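Local coordinates for protein translation initiation factor eIF2B subunit beta (Schizosaccharomyces pombe, PDB 5B04) that forms part of the eIF2B complex, which catalyses the exchange of GDP for GTP on the gamma subunit of eIF2, at residues Gln32-Val37 / Pro76-Cys81; Phe223-Ala228 / Lys253-Ala258; His285-Asn290 / Tyr320-Val325. One frame throughout, in Å; residues are numbered along the deposited sequence.

Contact 1 of 3, residues Gln32-Val37 / Pro76-Cys81; sequences QGPFAV and PTEFSC
Pro34 and Ser80 bring their CA atoms to within 5.3 Å of each other where the first turns of helices 34-51 and 79-102 meet, and Val37 and Cys81 are the next pair, 5.9 Å apart at CA. The polar core of the junction is the carboxylate of Glu78. Its OE1 accepts the backbone N-H of Gly33 at 3.2 Å in a nearly straight bond (170° at the hydrogen), met on the syn side but from a position well out of the carboxylate plane. A bend at chi2 (-82°) folds the glutamate chain back toward this amide. Because Gly33 is the N-cap residue of helix 34-51, the bond sets the carboxylate beside a helix N terminus, whose dipole would be expected to favour the negative charge. The helix itself opens with Val37 N bonded to Gly33 O at 3.0 Å. Arg29 adds a long, weak ion pair on OE1. In the helical N-terminal region of this eIF2B alpha/beta/delta family member, then, segment 76-81 supplies two polar side chains, which grip one N-H and one carbonyl of the backbone at the start of helix 34-51. The second link is made by Ser80, whose OG donates to Pro34 O at 2.9 Å, reaching a lone pair in the carbonyl plane with a C=O...OG angle of 112°. Alongside the two bonds lies the fork of Val37. Its CG1 packs on Cys81 CB at 3.5 Å and also touches Ser80 OG, while CG2 lies 3.6 Å from Glu78 OE2. Tyr361, on strand 354-364, packs on Glu78.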
ATOM      1  N   GLN C  32      -7.234 -19.236 -32.101  1.00 74.79           N
ATOM      2  CA  GLN C  32      -7.607 -18.871 -30.743  1.00 58.67           C
ATOM      3  C   GLN C  32      -6.919 -17.583 -30.319  1.00 65.37           C
ATOM      4  O   GLN C  32      -5.968 -17.137 -30.959  1.00 85.52           O
ATOM      5  CB  GLN C  32      -7.258 -19.998 -29.771  1.00 63.33           C
ATOM      6  CG  GLN C  32      -5.769 -20.280 -29.668  1.00 64.89           C
ATOM      7  CD  GLN C  32      -5.434 -21.225 -28.533  1.00 77.25           C
ATOM      8  OE1 GLN C  32      -6.098 -22.244 -28.341  1.00 72.80           O
ATOM      9  NE2 GLN C  32      -4.401 -20.889 -27.768  1.00 88.30           N
ATOM     10  N   GLY C  33      -7.402 -16.992 -29.233  1.00 68.99           N
ATOM     11  CA  GLY C  33      -6.852 -15.740 -28.748  1.00 73.44           C
ATOM     12  C   GLY C  33      -7.580 -14.554 -29.345  1.00 68.97           C
ATOM     13  O   GLY C  33      -8.007 -14.605 -30.498  1.00 72.20           O
ATOM     14  N   PRO C  34      -7.718 -13.475 -28.561  1.00 58.74           N
ATOM     15  CA  PRO C  34      -8.460 -12.264 -28.932  1.00 65.95           C
ATOM     16  C   PRO C  34      -8.066 -11.693 -30.293  1.00 64.55           C
ATOM     17  O   PRO C  34      -8.940 -11.447 -31.123  1.00 58.23           O
ATOM     18  CB  PRO C  34      -8.099 -11.282 -27.815  1.00 54.20           C
ATOM     19  CG  PRO C  34      -7.797 -12.148 -26.648  1.00 67.54           C
ATOM     20  CD  PRO C  34      -7.138 -13.372 -27.211  1.00 69.15           C
ATOM     21  N   PHE C  35      -6.772 -11.495 -30.518  1.00 66.35           N
ATOM     22  CA  PHE C  35      -6.302 -10.844 -31.738  1.00 66.47           C
ATOM     23  C   PHE C  35      -6.523 -11.702 -32.982  1.00 67.23           C
ATOM     24  O   PHE C  35      -7.047 -11.221 -33.986  1.00 63.87           O
ATOM     25  CB  PHE C  35      -4.822 -10.484 -31.615  1.00 55.85           C
ATOM     26  CG  PHE C  35      -4.324  -9.597 -32.719  1.00 52.14           C
ATOM     27  CD1 PHE C  35      -4.571  -8.235 -32.692  1.00 63.81           C
ATOM     28  CD2 PHE C  35      -3.612 -10.124 -33.785  1.00 61.72           C
ATOM     29  CE1 PHE C  35      -4.119  -7.413 -33.707  1.00 68.56           C
ATOM     30  CE2 PHE C  35      -3.155  -9.305 -34.803  1.00 56.89           C
ATOM     31  CZ  PHE C  35      -3.409  -7.949 -34.762  1.00 60.77           C
ATOM     32  N   ALA C  36      -6.115 -12.966 -32.912  1.00 68.74           N
ATOM     33  CA  ALA C  36      -6.254 -13.878 -34.043  1.00 64.32           C
ATOM     34  C   ALA C  36      -7.718 -14.057 -34.430  1.00 65.14           C
ATOM     35  O   ALA C  36      -8.068 -14.004 -35.609  1.00 70.66           O
ATOM     36  CB  ALA C  36      -5.623 -15.223 -33.718  1.00 71.11           C
ATOM     37  N   VAL C  37      -8.565 -14.265 -33.428  1.00 62.83           N
ATOM     38  CA  VAL C  37      -9.997 -14.427 -33.649  1.00 53.40           C
ATOM     39  C   VAL C  37     -10.602 -13.174 -34.279  1.00 64.17           C
ATOM     40  O   VAL C  37     -11.400 -13.263 -35.213  1.00 70.52           O
ATOM     41  CB  VAL C  37     -10.733 -14.756 -32.332  1.00 53.27           C
ATOM     42  CG1 VAL C  37     -12.229 -14.586 -32.494  1.00 41.22           C
ATOM     43  CG2 VAL C  37     -10.404 -16.171 -31.879  1.00 58.23           C
ATOM     44  N   PRO C  76     -17.867 -19.426 -27.700  1.00 75.51           N
ATOM     45  CA  PRO C  76     -18.537 -18.300 -27.038  1.00 75.39           C
ATOM     46  C   PRO C  76     -17.650 -17.455 -26.123  1.00 71.06           C
ATOM     47  O   PRO C  76     -18.027 -16.325 -25.812  1.00 61.54           O
ATOM     48  CB  PRO C  76     -19.637 -18.988 -26.222  1.00 68.92           C
ATOM     49  CG  PRO C  76     -19.110 -20.351 -25.963  1.00 77.42           C
ATOM     50  CD  PRO C  76     -18.352 -20.725 -27.201  1.00 80.11           C
ATOM     51  N   THR C  77     -16.503 -17.978 -25.701  1.00 78.11           N
ATOM     52  CA  THR C  77     -15.641 -17.238 -24.783  1.00 61.40           C
ATOM     53  C   THR C  77     -14.540 -16.471 -25.508  1.00 55.12           C
ATOM     54  O   THR C  77     -13.667 -15.878 -24.875  1.00 71.72           O
ATOM     55  CB  THR C  77     -15.000 -18.168 -23.739  1.00 57.41           C
ATOM     56  OG1 THR C  77     -14.384 -19.281 -24.398  1.00 76.10           O
ATOM     57  CG2 THR C  77     -16.055 -18.678 -22.771  1.00 41.16           C
ATOM     58  N   GLU C  78     -14.582 -16.488 -26.836  1.00 56.31           N
ATOM     59  CA  GLU C  78     -13.707 -15.641 -27.637  1.00 62.49           C
ATOM     60  C   GLU C  78     -14.488 -14.406 -28.070  1.00 51.84           C
ATOM     61  O   GLU C  78     -14.849 -14.258 -29.237  1.00 58.34           O
ATOM     62  CB  GLU C  78     -13.165 -16.400 -28.852  1.00 58.06           C
ATOM     63  CG  GLU C  78     -12.297 -17.600 -28.500  1.00 57.66           C
ATOM     64  CD  GLU C  78     -10.862 -17.219 -28.180  1.00 67.58           C
ATOM     65  OE1 GLU C  78     -10.077 -18.117 -27.806  1.00 64.49           O
ATOM     66  OE2 GLU C  78     -10.516 -16.025 -28.307  1.00 70.79           O
ATOM     67  N   PHE C  79     -14.738 -13.523 -27.108  1.00 58.62           N
ATOM     68  CA  PHE C  79     -15.650 -12.394 -27.279  1.00 56.02           C
ATOM     69  C   PHE C  79     -15.216 -11.405 -28.357  1.00 58.69           C
ATOM     70  O   PHE C  79     -16.022 -10.597 -28.819  1.00 62.33           O
ATOM     71  CB  PHE C  79     -15.812 -11.656 -25.949  1.00 59.61           C
ATOM     72  CG  PHE C  79     -16.186 -12.549 -24.802  1.00 46.73           C
ATOM     73  CD1 PHE C  79     -15.208 -13.152 -24.028  1.00 52.73           C
ATOM     74  CD2 PHE C  79     -17.515 -12.788 -24.498  1.00 47.84           C
ATOM     75  CE1 PHE C  79     -15.548 -13.975 -22.972  1.00 56.86           C
ATOM     76  CE2 PHE C  79     -17.862 -13.610 -23.443  1.00 46.44           C
ATOM     77  CZ  PHE C  79     -16.878 -14.204 -22.679  1.00 53.07           C
ATOM     78  N   SER C  80     -13.948 -11.466 -28.750  1.00 52.04           N
ATOM     79  CA  SER C  80     -13.429 -10.586 -29.792  1.00 63.63           C
ATOM     80  C   SER C  80     -14.151 -10.819 -31.118  1.00 71.89           C
ATOM     81  O   SER C  80     -14.302  -9.898 -31.921  1.00 80.54           O
ATOM     82  CB  SER C  80     -11.923 -10.789 -29.965  1.00 52.94           C
ATOM     83  OG  SER C  80     -11.611 -12.156 -30.162  1.00 63.17           O
ATOM     84  N   CYS C  81     -14.597 -12.053 -31.336  1.00 56.14           N
ATOM     85  CA  CYS C  81     -15.370 -12.396 -32.525  1.00 55.62           C
ATOM     86  C   CYS C  81     -16.666 -11.598 -32.579  1.00 59.66           C
ATOM     87  O   CYS C  81     -16.923 -10.879 -33.545  1.00 67.64           O
ATOM     88  CB  CYS C  81     -15.683 -13.894 -32.553  1.00 67.74           C
ATOM     89  SG  CYS C  81     -16.654 -14.432 -33.981  1.00 58.22           S
TER

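Contact 2 of 3, residues Phe223-Ala228 / Lys253-Ala258; sequences FLRFAA and KRLAQA
Arg225 NH1 and Arg254 NE, one from each helix, converge on a single oxygen: OE2 of Glu221, one turn before Arg225, forms a salt bridge with both. The shared carboxylate explains how the two guanidinium groups can lie close, with NH1 of Arg225 4.4 Å from NE of Arg254 and near the plane of the Arg254 group, at its edge. The setting is a pair of consecutive beta-alpha-beta crossovers in a Rossmann-like sheet, in which helices 218-228 and 245-257 flank strand 234-238 in sequence and run side by side. The axes of the two short segments run nearly parallel, 11° apart, and approach to 10.4 Å.

Beneath the arginines the contact turns apolar. Leu224 and Leu255 meet through their methyl ends, CD1 to CD1 at 3.7 Å, with CD2 of Leu255 reaching on to Leu224 CB. Both leucines also rest on Val235 of the intervening strand, which joins the helix pair to the sheet. Arg225 contributes its aliphatic part as well: CG packs on Leu255 CD2 at 4.0 Å, before a bend at chi3 (70°) turns the guanidinium toward Glu221. The subunit delta chain touches the helix 245-257 portion through packing of its Leu425 on Ala256. At the C-terminal end of the pair, Ala258 CB lies against the arginine stem, 4.1 Å from Arg225 CG and 4.2 Å from Arg225 NE.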
ATOM      1  N   PHE C 223       4.357  -2.203 -24.181  1.00 59.92           N
ATOM      2  CA  PHE C 223       4.238  -1.123 -23.207  1.00 47.65           C
ATOM      3  C   PHE C 223       5.531  -0.954 -22.414  1.00 67.28           C
ATOM      4  O   PHE C 223       6.031   0.157 -22.249  1.00 59.62           O
ATOM      5  CB  PHE C 223       3.063  -1.408 -22.268  1.00 40.07           C
ATOM      6  CG  PHE C 223       2.619  -0.229 -21.450  1.00 48.70           C
ATOM      7  CD1 PHE C 223       1.772   0.727 -21.988  1.00 54.09           C
ATOM      8  CD2 PHE C 223       3.017  -0.096 -20.130  1.00 47.05           C
ATOM      9  CE1 PHE C 223       1.349   1.804 -21.232  1.00 56.60           C
ATOM     10  CE2 PHE C 223       2.597   0.978 -19.369  1.00 48.01           C
ATOM     11  CZ  PHE C 223       1.760   1.927 -19.919  1.00 50.51           C
ATOM     12  N   LEU C 224       6.075  -2.070 -21.940  1.00 60.48           N
ATOM     13  CA  LEU C 224       7.292  -2.056 -21.135  1.00 50.82           C
ATOM     14  C   LEU C 224       8.520  -1.656 -21.946  1.00 62.12           C
ATOM     15  O   LEU C 224       9.309  -0.813 -21.518  1.00 71.43           O
ATOM     16  CB  LEU C 224       7.522  -3.429 -20.498  1.00 56.67           C
ATOM     17  CG  LEU C 224       6.475  -3.915 -19.493  1.00 62.29           C
ATOM     18  CD1 LEU C 224       6.781  -5.337 -19.049  1.00 53.22           C
ATOM     19  CD2 LEU C 224       6.406  -2.983 -18.296  1.00 58.17           C
ATOM     20  N   ARG C 225       8.677  -2.264 -23.118  1.00 60.89           N
ATOM     21  CA  ARG C 225       9.868  -2.054 -23.936  1.00 49.41           C
ATOM     22  C   ARG C 225       9.934  -0.651 -24.531  1.00 54.41           C
ATOM     23  O   ARG C 225      11.018  -0.152 -24.832  1.00 49.76           O
ATOM     24  CB  ARG C 225       9.932  -3.100 -25.051  1.00 46.28           C
ATOM     25  CG  ARG C 225      10.045  -4.529 -24.542  1.00 50.54           C
ATOM     26  CD  ARG C 225       9.924  -5.541 -25.668  1.00 61.18           C
ATOM     27  NE  ARG C 225      11.087  -5.529 -26.548  1.00 69.86           N
ATOM     28  CZ  ARG C 225      11.252  -6.354 -27.576  1.00 71.84           C
ATOM     29  NH1 ARG C 225      10.323  -7.260 -27.855  1.00 72.14           N
ATOM     30  NH2 ARG C 225      12.342  -6.275 -28.326  1.00 97.09           N
ATOM     31  N   PHE C 226       8.781  -0.012 -24.699  1.00 54.30           N
ATOM     32  CA  PHE C 226       8.748   1.341 -25.244  1.00 61.33           C
ATOM     33  C   PHE C 226       9.291   2.341 -24.232  1.00 64.94           C
ATOM     34  O   PHE C 226       9.952   3.311 -24.598  1.00 77.65           O
ATOM     35  CB  PHE C 226       7.330   1.731 -25.664  1.00 66.50           C
ATOM     36  CG  PHE C 226       7.248   3.065 -26.356  1.00 75.33           C
ATOM     37  CD1 PHE C 226       7.095   4.234 -25.627  1.00 71.50           C
ATOM     38  CD2 PHE C 226       7.335   3.150 -27.735  1.00 83.37           C
ATOM     39  CE1 PHE C 226       7.025   5.458 -26.260  1.00 76.06           C
ATOM     40  CE2 PHE C 226       7.263   4.374 -28.374  1.00 84.56           C
ATOM     41  CZ  PHE C 226       7.108   5.530 -27.635  1.00 64.08           C
ATOM     42  N   ALA C 227       9.002   2.104 -22.957  1.00 69.31           N
ATOM     43  CA  ALA C 227       9.522   2.949 -21.891  1.00 62.44           C
ATOM     44  C   ALA C 227      10.957   2.559 -21.563  1.00 66.46           C
ATOM     45  O   ALA C 227      11.706   3.339 -20.974  1.00 78.26           O
ATOM     46  CB  ALA C 227       8.644   2.848 -20.653  1.00 59.19           C
ATOM     47  N   ALA C 228      11.334   1.349 -21.961  1.00 66.98           N
ATOM     48  CA  ALA C 228      12.632   0.780 -21.612  1.00 58.85           C
ATOM     49  C   ALA C 228      13.786   1.390 -22.400  1.00 65.20           C
ATOM     50  O   ALA C 228      14.933   1.349 -21.954  1.00 78.27           O
ATOM     51  CB  ALA C 228      12.608  -0.722 -21.814  1.00 59.39           C
ATOM     52  N   LYS C 253      12.700 -13.158 -21.049  1.00 54.44           N
ATOM     53  CA  LYS C 253      14.026 -13.131 -21.651  1.00 62.02           C
ATOM     54  C   LYS C 253      14.191 -11.893 -22.527  1.00 56.92           C
ATOM     55  O   LYS C 253      15.236 -11.244 -22.510  1.00 61.99           O
ATOM     56  CB  LYS C 253      14.276 -14.397 -22.473  1.00 49.20           C
ATOM     57  CG  LYS C 253      15.704 -14.535 -22.980  1.00 63.89           C
ATOM     58  CD  LYS C 253      15.883 -15.791 -23.820  1.00 85.93           C
ATOM     59  CE  LYS C 253      15.206 -15.657 -25.176  1.00 99.28           C
ATOM     60  NZ  LYS C 253      15.902 -14.674 -26.053  1.00 78.22           N
ATOM     61  N   ARG C 254      13.147 -11.566 -23.284  1.00 47.79           N
ATOM     62  CA  ARG C 254      13.181 -10.416 -24.179  1.00 53.32           C
ATOM     63  C   ARG C 254      13.164  -9.101 -23.407  1.00 57.90           C
ATOM     64  O   ARG C 254      13.774  -8.119 -23.829  1.00 63.29           O
ATOM     65  CB  ARG C 254      12.009 -10.466 -25.162  1.00 51.05           C
ATOM     66  CG  ARG C 254      12.035 -11.673 -26.084  1.00 48.06           C
ATOM     67  CD  ARG C 254      11.071 -11.508 -27.247  1.00 54.75           C
ATOM     68  NE  ARG C 254       9.680 -11.438 -26.811  1.00 53.68           N
ATOM     69  CZ  ARG C 254       8.916 -12.500 -26.581  1.00 50.43           C
ATOM     70  NH1 ARG C 254       9.410 -13.720 -26.741  1.00 51.84           N
ATOM     71  NH2 ARG C 254       7.659 -12.344 -26.189  1.00 44.50           N
ATOM     72  N   LEU C 255      12.460  -9.084 -22.278  1.00 64.29           N
ATOM     73  CA  LEU C 255      12.450  -7.912 -21.409  1.00 65.41           C
ATOM     74  C   LEU C 255      13.848  -7.657 -20.862  1.00 63.82           C
ATOM     75  O   LEU C 255      14.288  -6.512 -20.760  1.00 63.84           O
ATOM     76  CB  LEU C 255      11.453  -8.090 -20.262  1.00 54.63           C
ATOM     77  CG  LEU C 255       9.970  -7.981 -20.622  1.00 55.57           C
ATOM     78  CD1 LEU C 255       9.097  -8.259 -19.408  1.00 46.56           C
ATOM     79  CD2 LEU C 255       9.663  -6.609 -21.203  1.00 52.45           C
ATOM     80  N   ALA C 256      14.545  -8.737 -20.522  1.00 57.00           N
ATOM     81  CA  ALA C 256      15.921  -8.645 -20.053  1.00 64.40           C
ATOM     82  C   ALA C 256      16.832  -8.141 -21.166  1.00 71.19           C
ATOM     83  O   ALA C 256      17.721  -7.321 -20.932  1.00 71.95           O
ATOM     84  CB  ALA C 256      16.400  -9.995 -19.545  1.00 61.16           C
ATOM     85  N   GLN C 257      16.596  -8.630 -22.380  1.00 65.40           N
ATOM     86  CA  GLN C 257      17.377  -8.223 -23.543  1.00 60.65           C
ATOM     87  C   GLN C 257      17.094  -6.774 -23.925  1.00 61.70           C
ATOM     88  O   GLN C 257      17.870  -6.151 -24.650  1.00 66.92           O
ATOM     89  CB  GLN C 257      17.085  -9.145 -24.731  1.00 64.20           C
ATOM     90  CG  GLN C 257      17.560 -10.577 -24.541  1.00 73.51           C
ATOM     91  CD  GLN C 257      17.041 -11.512 -25.618  1.00 90.52           C
ATOM     92  OE1 GLN C 257      17.305 -12.715 -25.592  1.00 95.20           O
ATOM     93  NE2 GLN C 257      16.294 -10.963 -26.570  1.00 71.97           N
ATOM     94  N   ALA C 258      15.979  -6.241 -23.434  1.00 55.85           N
ATOM     95  CA  ALA C 258      15.596  -4.864 -23.724  1.00 53.65           C
ATOM     96  C   ALA C 258      16.220  -3.898 -22.723  1.00 54.87           C
ATOM     97  O   ALA C 258      16.041  -2.684 -22.824  1.00 58.02           O
ATOM     98  CB  ALA C 258      14.082  -4.726 -23.722  1.00 61.68           C
TER

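Contact 3 of 3, residues His285-Asn290 / Tyr320-Val325; sequences HAILGN and YKLSPV. With PO4 (phosphate ion), chain M.
Lys321 lays its CG over one face of the Tyr320 ring, 3.7 Å above the plane and toward the rim, while its CD passes 3.8 Å from the carbonyl O of His285 across the contact. The other flat group, the imidazole of His285, stacks on Tyr361, and its NE2 bonds to Thr77 O. From Ile287 onward the backbones pair. Ile287 N donates to Lys321 O at 2.7 Å almost without bend (176° at the hydrogen), and Ser323 N returns a bond to Ile287 O at 2.8 Å. Ile287 thus bonds to the residues on either side of Leu322, the pattern of a parallel bridge, here a single one. It lies on the outer side of edge strand 286-287, whose other side pairs with strand 293-296 in an antiparallel sheet; there His285 and Ala286 both oppose Val294 in a classic beta bulge. Further on, Gly289 N gives its hydrogen to Val325 O at 2.9 Å, from 37° above the carbonyl plane. Having no side chain, Gly289 lets its CA come to 4.1 Å from that of Pro324. With CG anti to the backbone N (chi1 -171°), Leu322 brings CD1 to 3.7 Å from Ile287 CG2, and Leu288 CD2 meets Val325 CG2 at 3.8 Å. The extended chain of Lys321 carries NZ to a hydrogen bond with O1 of a phosphate ion, probably from the crystallisation liquor, that Ser217, Lys218 N and Thr219 also hold; Thr284 O is a second acceptor for NZ.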
ATOM      1  N   HIS C 285      -7.686 -11.128 -21.489  1.00 71.96           N
ATOM      2  CA  HIS C 285      -8.239 -11.849 -22.627  1.00 64.75           C
ATOM      3  C   HIS C 285      -9.489 -11.142 -23.135  1.00 56.48           C
ATOM      4  O   HIS C 285      -9.727 -11.071 -24.340  1.00 63.53           O
ATOM      5  CB  HIS C 285      -8.557 -13.296 -22.249  1.00 63.60           C
ATOM      6  CG  HIS C 285      -9.388 -14.016 -23.263  1.00 71.02           C
ATOM      7  ND1 HIS C 285      -8.862 -14.525 -24.431  1.00 68.17           N
ATOM      8  CD2 HIS C 285     -10.709 -14.311 -23.286  1.00 63.80           C
ATOM      9  CE1 HIS C 285      -9.823 -15.102 -25.129  1.00 70.27           C
ATOM     10  NE2 HIS C 285     -10.954 -14.987 -24.457  1.00 60.41           N
ATOM     11  N   ALA C 286     -10.278 -10.614 -22.205  1.00 48.36           N
ATOM     12  CA  ALA C 286     -11.499  -9.897 -22.550  1.00 45.72           C
ATOM     13  C   ALA C 286     -11.988  -9.040 -21.389  1.00 59.06           C
ATOM     14  O   ALA C 286     -11.734  -9.349 -20.224  1.00 63.83           O
ATOM     15  CB  ALA C 286     -12.586 -10.875 -22.974  1.00 60.88           C
ATOM     16  N   ILE C 287     -12.686  -7.959 -21.717  1.00 54.05           N
ATOM     17  CA  ILE C 287     -13.321  -7.119 -20.711  1.00 47.67           C
ATOM     18  C   ILE C 287     -14.829  -7.142 -20.928  1.00 56.56           C
ATOM     19  O   ILE C 287     -15.316  -6.742 -21.984  1.00 56.91           O
ATOM     20  CB  ILE C 287     -12.812  -5.669 -20.767  1.00 53.94           C
ATOM     21  CG1 ILE C 287     -11.282  -5.641 -20.768  1.00 54.95           C
ATOM     22  CG2 ILE C 287     -13.368  -4.867 -19.601  1.00 50.63           C
ATOM     23  CD1 ILE C 287     -10.699  -4.263 -20.985  1.00 50.97           C
ATOM     24  N   LEU C 288     -15.565  -7.615 -19.928  1.00 56.83           N
ATOM     25  CA  LEU C 288     -17.001  -7.817 -20.073  1.00 54.00           C
ATOM     26  C   LEU C 288     -17.804  -6.539 -19.851  1.00 47.95           C
ATOM     27  O   LEU C 288     -17.238  -5.463 -19.657  1.00 60.31           O
ATOM     28  CB  LEU C 288     -17.477  -8.906 -19.114  1.00 56.09           C
ATOM     29  CG  LEU C 288     -16.809 -10.263 -19.332  1.00 57.80           C
ATOM     30  CD1 LEU C 288     -17.405 -11.299 -18.405  1.00 69.90           C
ATOM     31  CD2 LEU C 288     -16.929 -10.702 -20.786  1.00 47.04           C
ATOM     32  N   GLY C 289     -19.126  -6.675 -19.882  1.00 47.61           N
ATOM     33  CA  GLY C 289     -20.025  -5.538 -19.822  1.00 56.17           C
ATOM     34  C   GLY C 289     -19.974  -4.741 -18.533  1.00 61.58           C
ATOM     35  O   GLY C 289     -20.092  -3.516 -18.552  1.00 66.23           O
ATOM     36  N   ASN C 290     -19.798  -5.431 -17.411  1.00 60.73           N
ATOM     37  CA  ASN C 290     -19.770  -4.765 -16.114  1.00 52.11           C
ATOM     38  C   ASN C 290     -18.391  -4.204 -15.786  1.00 46.20           C
ATOM     39  O   ASN C 290     -18.189  -3.608 -14.728  1.00 73.93           O
ATOM     40  CB  ASN C 290     -20.216  -5.726 -15.008  1.00 65.02           C
ATOM     41  CG  ASN C 290     -19.183  -6.794 -14.709  1.00 59.96           C
ATOM     42  OD1 ASN C 290     -18.434  -7.217 -15.589  1.00 64.62           O
ATOM     43  ND2 ASN C 290     -19.139  -7.237 -13.458  1.00 75.04           N
ATOM     44  N   TYR C 320     -11.021  -3.589 -28.650  1.00 61.52           N
ATOM     45  CA  TYR C 320     -11.713  -4.667 -29.347  1.00 53.87           C
ATOM     46  C   TYR C 320     -11.981  -5.845 -28.416  1.00 60.88           C
ATOM     47  O   TYR C 320     -12.753  -6.745 -28.746  1.00 75.47           O
ATOM     48  CB  TYR C 320     -10.909  -5.127 -30.566  1.00 64.46           C
ATOM     49  CG  TYR C 320      -9.667  -5.926 -30.241  1.00 51.54           C
ATOM     50  CD1 TYR C 320      -8.484  -5.294 -29.881  1.00 60.70           C
ATOM     51  CD2 TYR C 320      -9.672  -7.313 -30.312  1.00 65.60           C
ATOM     52  CE1 TYR C 320      -7.344  -6.022 -29.588  1.00 74.80           C
ATOM     53  CE2 TYR C 320      -8.539  -8.048 -30.021  1.00 60.93           C
ATOM     54  CZ  TYR C 320      -7.379  -7.399 -29.660  1.00 65.26           C
ATOM     55  OH  TYR C 320      -6.249  -8.130 -29.373  1.00 64.97           O
ATOM     56  N   LYS C 321     -11.341  -5.835 -27.250  1.00 58.65           N
ATOM     57  CA  LYS C 321     -11.559  -6.871 -26.246  1.00 56.54           C
ATOM     58  C   LYS C 321     -12.690  -6.486 -25.298  1.00 56.14           C
ATOM     59  O   LYS C 321     -12.969  -7.192 -24.329  1.00 61.66           O
ATOM     60  CB  LYS C 321     -10.279  -7.132 -25.449  1.00 50.94           C
ATOM     61  CG  LYS C 321      -9.104  -7.623 -26.278  1.00 43.59           C
ATOM     62  CD  LYS C 321      -7.906  -7.919 -25.389  1.00 43.27           C
ATOM     63  CE  LYS C 321      -6.673  -8.267 -26.203  1.00 61.87           C
ATOM     64  NZ  LYS C 321      -5.484  -8.490 -25.335  1.00 66.36           N
ATOM     65  N   LEU C 322     -13.336  -5.359 -25.579  1.00 42.60           N
ATOM     66  CA  LEU C 322     -14.433  -4.877 -24.749  1.00 54.81           C
ATOM     67  C   LEU C 322     -15.771  -5.418 -25.249  1.00 58.71           C
ATOM     68  O   LEU C 322     -16.300  -4.956 -26.260  1.00 64.70           O
ATOM     69  CB  LEU C 322     -14.448  -3.347 -24.724  1.00 62.70           C
ATOM     70  CG  LEU C 322     -15.405  -2.667 -23.743  1.00 68.35           C
ATOM     71  CD1 LEU C 322     -15.191  -3.184 -22.330  1.00 54.51           C
ATOM     72  CD2 LEU C 322     -15.226  -1.157 -23.791  1.00 71.51           C
ATOM     73  N   SER C 323     -16.309  -6.401 -24.534  1.00 49.04           N
ATOM     74  CA  SER C 323     -17.561  -7.042 -24.920  1.00 51.22           C
ATOM     75  C   SER C 323     -18.706  -6.608 -24.008  1.00 57.88           C
ATOM     76  O   SER C 323     -18.515  -6.444 -22.804  1.00 68.99           O
ATOM     77  CB  SER C 323     -17.407  -8.564 -24.891  1.00 58.06           C
ATOM     78  OG  SER C 323     -18.590  -9.210 -25.327  1.00 70.23           O
ATOM     79  N   PRO C 324     -19.903  -6.418 -24.583  1.00 58.16           N
ATOM     80  CA  PRO C 324     -21.063  -5.944 -23.819  1.00 55.31           C
ATOM     81  C   PRO C 324     -21.761  -7.026 -22.995  1.00 52.64           C
ATOM     82  O   PRO C 324     -22.605  -6.688 -22.165  1.00 57.80           O
ATOM     83  CB  PRO C 324     -21.999  -5.417 -24.909  1.00 51.83           C
ATOM     84  CG  PRO C 324     -21.672  -6.242 -26.097  1.00 51.24           C
ATOM     85  CD  PRO C 324     -20.193  -6.505 -26.025  1.00 61.18           C
ATOM     86  N   VAL C 325     -21.424  -8.294 -23.217  1.00 45.04           N
ATOM     87  CA  VAL C 325     -22.084  -9.387 -22.506  1.00 60.67           C
ATOM     88  C   VAL C 325     -21.881  -9.274 -20.997  1.00 50.72           C
ATOM     89  O   VAL C 325     -20.785  -8.964 -20.529  1.00 64.27           O
ATOM     90  CB  VAL C 325     -21.582 -10.766 -22.984  1.00 49.58           C
ATOM     91  CG1 VAL C 325     -22.130 -11.081 -24.367  1.00 63.47           C
ATOM     92  CG2 VAL C 325     -20.064 -10.818 -22.977  1.00 52.60           C
TER
HETATM   93  P   PO4 M 401      -2.344  -9.561 -25.539  1.00 51.74           P
HETATM   94  O1  PO4 M 401      -3.354  -8.979 -26.499  1.00 70.12           O
HETATM   95  O2  PO4 M 401      -3.060 -10.396 -24.502  1.00 68.52           O
HETATM   96  O3  PO4 M 401      -1.599  -8.441 -24.854  1.00 64.25           O
HETATM   97  O4  PO4 M 401      -1.361 -10.424 -26.295  1.00 53.71           O

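In the fold
Followed from the N terminus, the three contacts close separate loops in series, and none encloses or crosses another. Contact 1 closes first, around a mostly helical excursion that includes helix 57-74. Contact 2 then brackets strand 234-238 and joins neighbouring helices of the Rossmann-like sheet. Contact 3 closes last, around strand 293-296, helix 299-308 and strand 313-316, tying the edge of the antiparallel sheet to the loop after strand 313-316. Contacts 1 and 3 touch, with Pro34 packing on His285 and Phe35 on Tyr320, so the helical region is joined to the sheet region. Contact 2 stands apart, its nearest atoms about 12 Å from those of contact 3.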